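Local structure of phytochromobilin synthase (6KME) at residues 213-217 with 218-222; 226-229 with 230-234. The protein binds biliverdin IX alpha and, as a ferredoxin-dependent bilin reductase, probably reduces it to phytochromobilin in the biosynthesis of phytochrome. The protein carries 1 engineered substitution. All coordinates share one frame; numbering follows the deposited sequence.

Contact 1: residues 213-217 with 218-222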
# COMPACT_ATOMS: atom_id res chain seq x y z
N GLU A 213 -5.65 -1.99 20.65
CA GLU A 213 -5.77 -3.06 21.62
C GLU A 213 -6.13 -4.35 20.90
O GLU A 213 -6.85 -4.33 19.89
CB GLU A 213 -6.80 -2.71 22.69
CG GLU A 213 -6.59 -1.33 23.33
CD GLU A 213 -5.48 -1.32 24.40
OE1 GLU A 213 -5.38 -2.30 25.18
OE2 GLU A 213 -4.70 -0.33 24.45
N GLY A 214 -5.61 -5.47 21.39
CA GLY A 214 -5.82 -6.73 20.71
C GLY A 214 -7.25 -7.20 20.82
O GLY A 214 -7.89 -7.09 21.87
N GLU A 215 -7.77 -7.73 19.71
CA GLU A 215 -9.08 -8.35 19.69
C GLU A 215 -9.05 -9.69 20.43
O GLU A 215 -8.12 -10.49 20.26
CB GLU A 215 -9.54 -8.55 18.24
CG GLU A 215 -10.91 -9.19 18.06
CD GLU A 215 -12.01 -8.38 18.72
OE1 GLU A 215 -12.29 -7.26 18.23
OE2 GLU A 215 -12.56 -8.84 19.73
N THR A 216 -10.07 -9.94 21.25
CA THR A 216 -10.17 -11.22 21.95
C THR A 216 -11.21 -12.17 21.37
O THR A 216 -11.13 -13.38 21.59
CB THR A 216 -10.45 -10.99 23.44
OG1 THR A 216 -11.53 -10.06 23.62
CG2 THR A 216 -9.20 -10.43 24.12
N ASP A 217 -12.17 -11.65 20.59
CA ASP A 217 -13.23 -12.48 20.02
C ASP A 217 -12.71 -13.21 18.78
O ASP A 217 -12.22 -12.58 17.84
CB ASP A 217 -14.44 -11.60 19.67
CG ASP A 217 -15.55 -12.38 18.99
OD1 ASP A 217 -15.48 -12.58 17.77
OD2 ASP A 217 -16.50 -12.80 19.69
N ALA A 218 -12.85 -14.54 18.79
CA ALA A 218 -12.27 -15.36 17.72
C ALA A 218 -12.91 -15.07 16.36
O ALA A 218 -12.22 -15.05 15.34
CB ALA A 218 -12.40 -16.84 18.07
N SER A 219 -14.23 -14.88 16.33
CA SER A 219 -14.89 -14.60 15.06
C SER A 219 -14.39 -13.29 14.47
O SER A 219 -14.17 -13.19 13.25
CB SER A 219 -16.40 -14.57 15.23
OG SER A 219 -16.90 -15.85 15.60
N GLN A 220 -14.20 -12.27 15.31
CA GLN A 220 -13.73 -10.99 14.82
C GLN A 220 -12.31 -11.08 14.29
O GLN A 220 -11.98 -10.46 13.27
CB GLN A 220 -13.83 -9.93 15.92
CG GLN A 220 -13.55 -8.53 15.41
CD GLN A 220 -14.46 -8.14 14.25
OE1 GLN A 220 -13.99 -7.85 13.14
NE2 GLN A 220 -15.76 -8.16 14.50
N ILE A 221 -11.46 -11.87 14.95
CA ILE A 221 -10.10 -12.07 14.42
C ILE A 221 -10.16 -12.72 13.05
O ILE A 221 -9.41 -12.34 12.14
CB ILE A 221 -9.26 -12.88 15.42
CG1 ILE A 221 -9.14 -12.11 16.74
CG2 ILE A 221 -7.87 -13.16 14.84
CD1 ILE A 221 -8.48 -12.88 17.85
N ALA A 222 -11.05 -13.71 12.87
CA ALA A 222 -11.20 -14.33 11.56
C ALA A 222 -11.69 -13.32 10.52
O ALA A 222 -11.23 -13.33 9.37
CB ALA A 222 -12.16 -15.51 11.64
O HOH W 1 -16.12 -15.51 18.65
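Asp217 OD1 takes the backbone N-H of Gln220 at 2.8 Å, nearly along its own C-O axis and with an N-H...O angle of 154°. With CG anti to the backbone N (chi1 177°), the Asp217 carboxylate swings back over the first turn of the helix, where Ser219 N also lies 3.0 Å from OD1. The second oxygen, OD2, is tied to the same turn through a water: the water accepts from Ser219 N and gives OD2 a weak bond, so that each carboxylate oxygen has a partner, though that of OD2 is weak. The main chain of Asp217 starts the regular bonding pattern, its carbonyl O receiving Ile221 N at 3.1 Å in the carbonyl plane.

Glu215 braces the approach to the helix. Its chain bends at chi2 (60°) and curls back, so that OE2, through its anti lone pair, accepts Asp217 N at 3.0 Å and, weakly, Thr216 N. Glu215 also packs against the helix: CG rests 3.7 Å from Ile221 CG1, and the carboxylate oxygen OE1 comes to 3.3 Å from Gln220 CG, the Glu215 and Gln220 chains crossing at about a right angle. Beyond CG1, the tip of Ile221 lies over the backbone, CD1 standing 3.4 Å from Glu215 O. Outside these segments, Ile221 also leans on Pro106 and Glu107, and Glu215 is joined by its backbone to Glu107, which fastens this surface turn to a neighbouring loop.

The negative charge of Asp217, set at the N-terminal end of the helix, would be expected to interact favourably with the positive end of its dipole. Asp217 is the N-cap of helix 218-238, and Glu215 in turn holds its N-H, an N-terminal helix cap with a side-chain capping bond.

Contact 2: residues 226-229 with 230-234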
# COMPACT_ATOMS: atom_id res chain seq x y z
N GLU A 226 -9.63 -12.38 7.11
CA GLU A 226 -10.16 -12.46 5.75
C GLU A 226 -10.07 -11.11 5.05
O GLU A 226 -9.71 -11.04 3.87
CB GLU A 226 -11.61 -12.95 5.79
CG GLU A 226 -12.37 -12.71 4.49
CD GLU A 226 -13.23 -13.89 4.06
OE1 GLU A 226 -12.98 -15.02 4.53
OE2 GLU A 226 -14.15 -13.69 3.24
N ALA A 227 -10.36 -10.02 5.76
CA ALA A 227 -10.24 -8.69 5.17
C ALA A 227 -8.82 -8.42 4.69
O ALA A 227 -8.62 -7.88 3.59
CB ALA A 227 -10.70 -7.62 6.17
N GLN A 228 -7.82 -8.79 5.50
CA GLN A 228 -6.43 -8.63 5.07
C GLN A 228 -6.10 -9.56 3.90
O GLN A 228 -5.43 -9.14 2.95
CB GLN A 228 -5.46 -8.89 6.23
CG GLN A 228 -4.00 -8.64 5.82
CD GLN A 228 -2.98 -8.71 6.96
OE1 GLN A 228 -1.79 -8.90 6.72
NE2 GLN A 228 -3.44 -8.52 8.20
N HIS A 229 -6.56 -10.82 3.95
CA HIS A 229 -6.27 -11.75 2.86
C HIS A 229 -6.87 -11.26 1.54
O HIS A 229 -6.22 -11.33 0.49
CB HIS A 229 -6.79 -13.15 3.19
CG HIS A 229 -6.48 -14.17 2.14
ND1 HIS A 229 -7.44 -14.73 1.33
CD2 HIS A 229 -5.30 -14.70 1.74
CE1 HIS A 229 -6.88 -15.57 0.49
NE2 HIS A 229 -5.58 -15.57 0.72
N ARG A 230 -8.11 -10.75 1.59
CA ARG A 230 -8.74 -10.19 0.40
C ARG A 230 -7.92 -9.04 -0.17
O ARG A 230 -7.73 -8.94 -1.39
CB ARG A 230 -10.16 -9.74 0.74
CG ARG A 230 -10.94 -9.08 -0.42
CD ARG A 230 -12.37 -8.71 0.05
NE ARG A 230 -13.06 -7.83 -0.90
CZ ARG A 230 -13.04 -6.50 -0.84
NH1 ARG A 230 -12.38 -5.88 0.13
NH2 ARG A 230 -13.69 -5.78 -1.76
N TYR A 231 -7.42 -8.16 0.70
CA TYR A 231 -6.58 -7.04 0.28
C TYR A 231 -5.29 -7.52 -0.37
O TYR A 231 -4.90 -7.03 -1.43
CB TYR A 231 -6.29 -6.15 1.50
CG TYR A 231 -5.24 -5.07 1.31
CD1 TYR A 231 -5.61 -3.76 1.04
CD2 TYR A 231 -3.87 -5.36 1.45
CE1 TYR A 231 -4.66 -2.75 0.89
CE2 TYR A 231 -2.92 -4.37 1.30
CZ TYR A 231 -3.32 -3.06 1.03
OH TYR A 231 -2.38 -2.06 0.88
N LEU A 232 -4.60 -8.48 0.26
CA LEU A 232 -3.38 -9.03 -0.33
C LEU A 232 -3.67 -9.71 -1.65
O LEU A 232 -2.85 -9.67 -2.58
CB LEU A 232 -2.72 -10.04 0.63
CG LEU A 232 -2.32 -9.51 2.00
CD1 LEU A 232 -1.88 -10.66 2.93
CD2 LEU A 232 -1.21 -8.47 1.84
N THR A 233 -4.82 -10.37 -1.74
CA THR A 233 -5.16 -11.09 -2.97
C THR A 233 -5.39 -10.11 -4.11
O THR A 233 -4.89 -10.32 -5.23
CB THR A 233 -6.39 -11.95 -2.74
OG1 THR A 233 -6.09 -12.98 -1.78
CG2 THR A 233 -6.83 -12.59 -4.04
N TRP A 234 -6.13 -9.03 -3.85
CA TRP A 234 -6.32 -8.00 -4.87
C TRP A 234 -4.99 -7.45 -5.36
O TRP A 234 -4.71 -7.46 -6.57
CB TRP A 234 -7.19 -6.86 -4.33
CG TRP A 234 -7.15 -5.66 -5.24
CD1 TRP A 234 -6.39 -4.53 -5.07
CD2 TRP A 234 -7.84 -5.50 -6.48
NE1 TRP A 234 -6.59 -3.67 -6.13
CE2 TRP A 234 -7.48 -4.24 -7.01
CE3 TRP A 234 -8.76 -6.29 -7.19
CZ2 TRP A 234 -7.99 -3.75 -8.22
CZ3 TRP A 234 -9.27 -5.79 -8.40
CH2 TRP A 234 -8.88 -4.54 -8.90
O HOH W 2 -10.40 -6.39 2.20
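Within the middle of helix 218-238, residues one turn apart meet, His229 with Thr233 and Gln228 with Leu232 among them, in a largely buried local contact. The backbone is regular, with Arg230 N bonded to Glu226 O at 2.8 Å and Leu232 N to Gln228 O at 2.9 Å. At His229 O the pattern doubles: Thr233 N and Thr233 OG1 both donate to it, each at 2.8 Å, and they arrive from opposite faces of the carbonyl plane. Thr233 OG1 can do so because it sits beside its own backbone N (chi1 -65°), and this also sets it 3.5 Å above one face of the His229 ring, offset toward the rim.

Such a threonine hydroxyl turned back on the carbonyl four residues earlier is a familiar way to satisfy a buried hydroxyl in an alpha-helix. Both imidazole nitrogens are engaged elsewhere, ND1 with Tyr277 and NE2 with Val266 O. An alanine in place of His229 would probably leave Tyr277 OH and Val266 O without these partners and open a gap beside Thr233.

On the flank, a water bridges Ala227 O and Arg230 NH1, in the guanidinium plane. Leu232 CD1 lies 4.1 Å from Gln228 CG, and both side chains touch Phe103 of strand 96-104. Tyr231, hydrogen-bonded to Asn131, brings its side chain to about 4 Å from biliverdin, which Trp234 touches.

How the contacts relate
Both contacts belong to helix 218-238 and follow each other along the chain, contact 1 at its N-terminal end and contact 2 further along, with centres about 17 Å apart. Contact 1 is at the surface, its centre about 23 Å from the centre of the chain, where the loop from helix 188-211 enters the helix; contact 2 lies deeper, its centre about 12 Å from that of the chain. Sharing the helix is their one direct link, and His134 is met from both, by Gln220 and by Ala227. One helix therefore runs from a capped, solvent-facing start to a buried section packed against strand 96-104 of the seven-stranded antiparallel sheet, beside the biliverdin pocket.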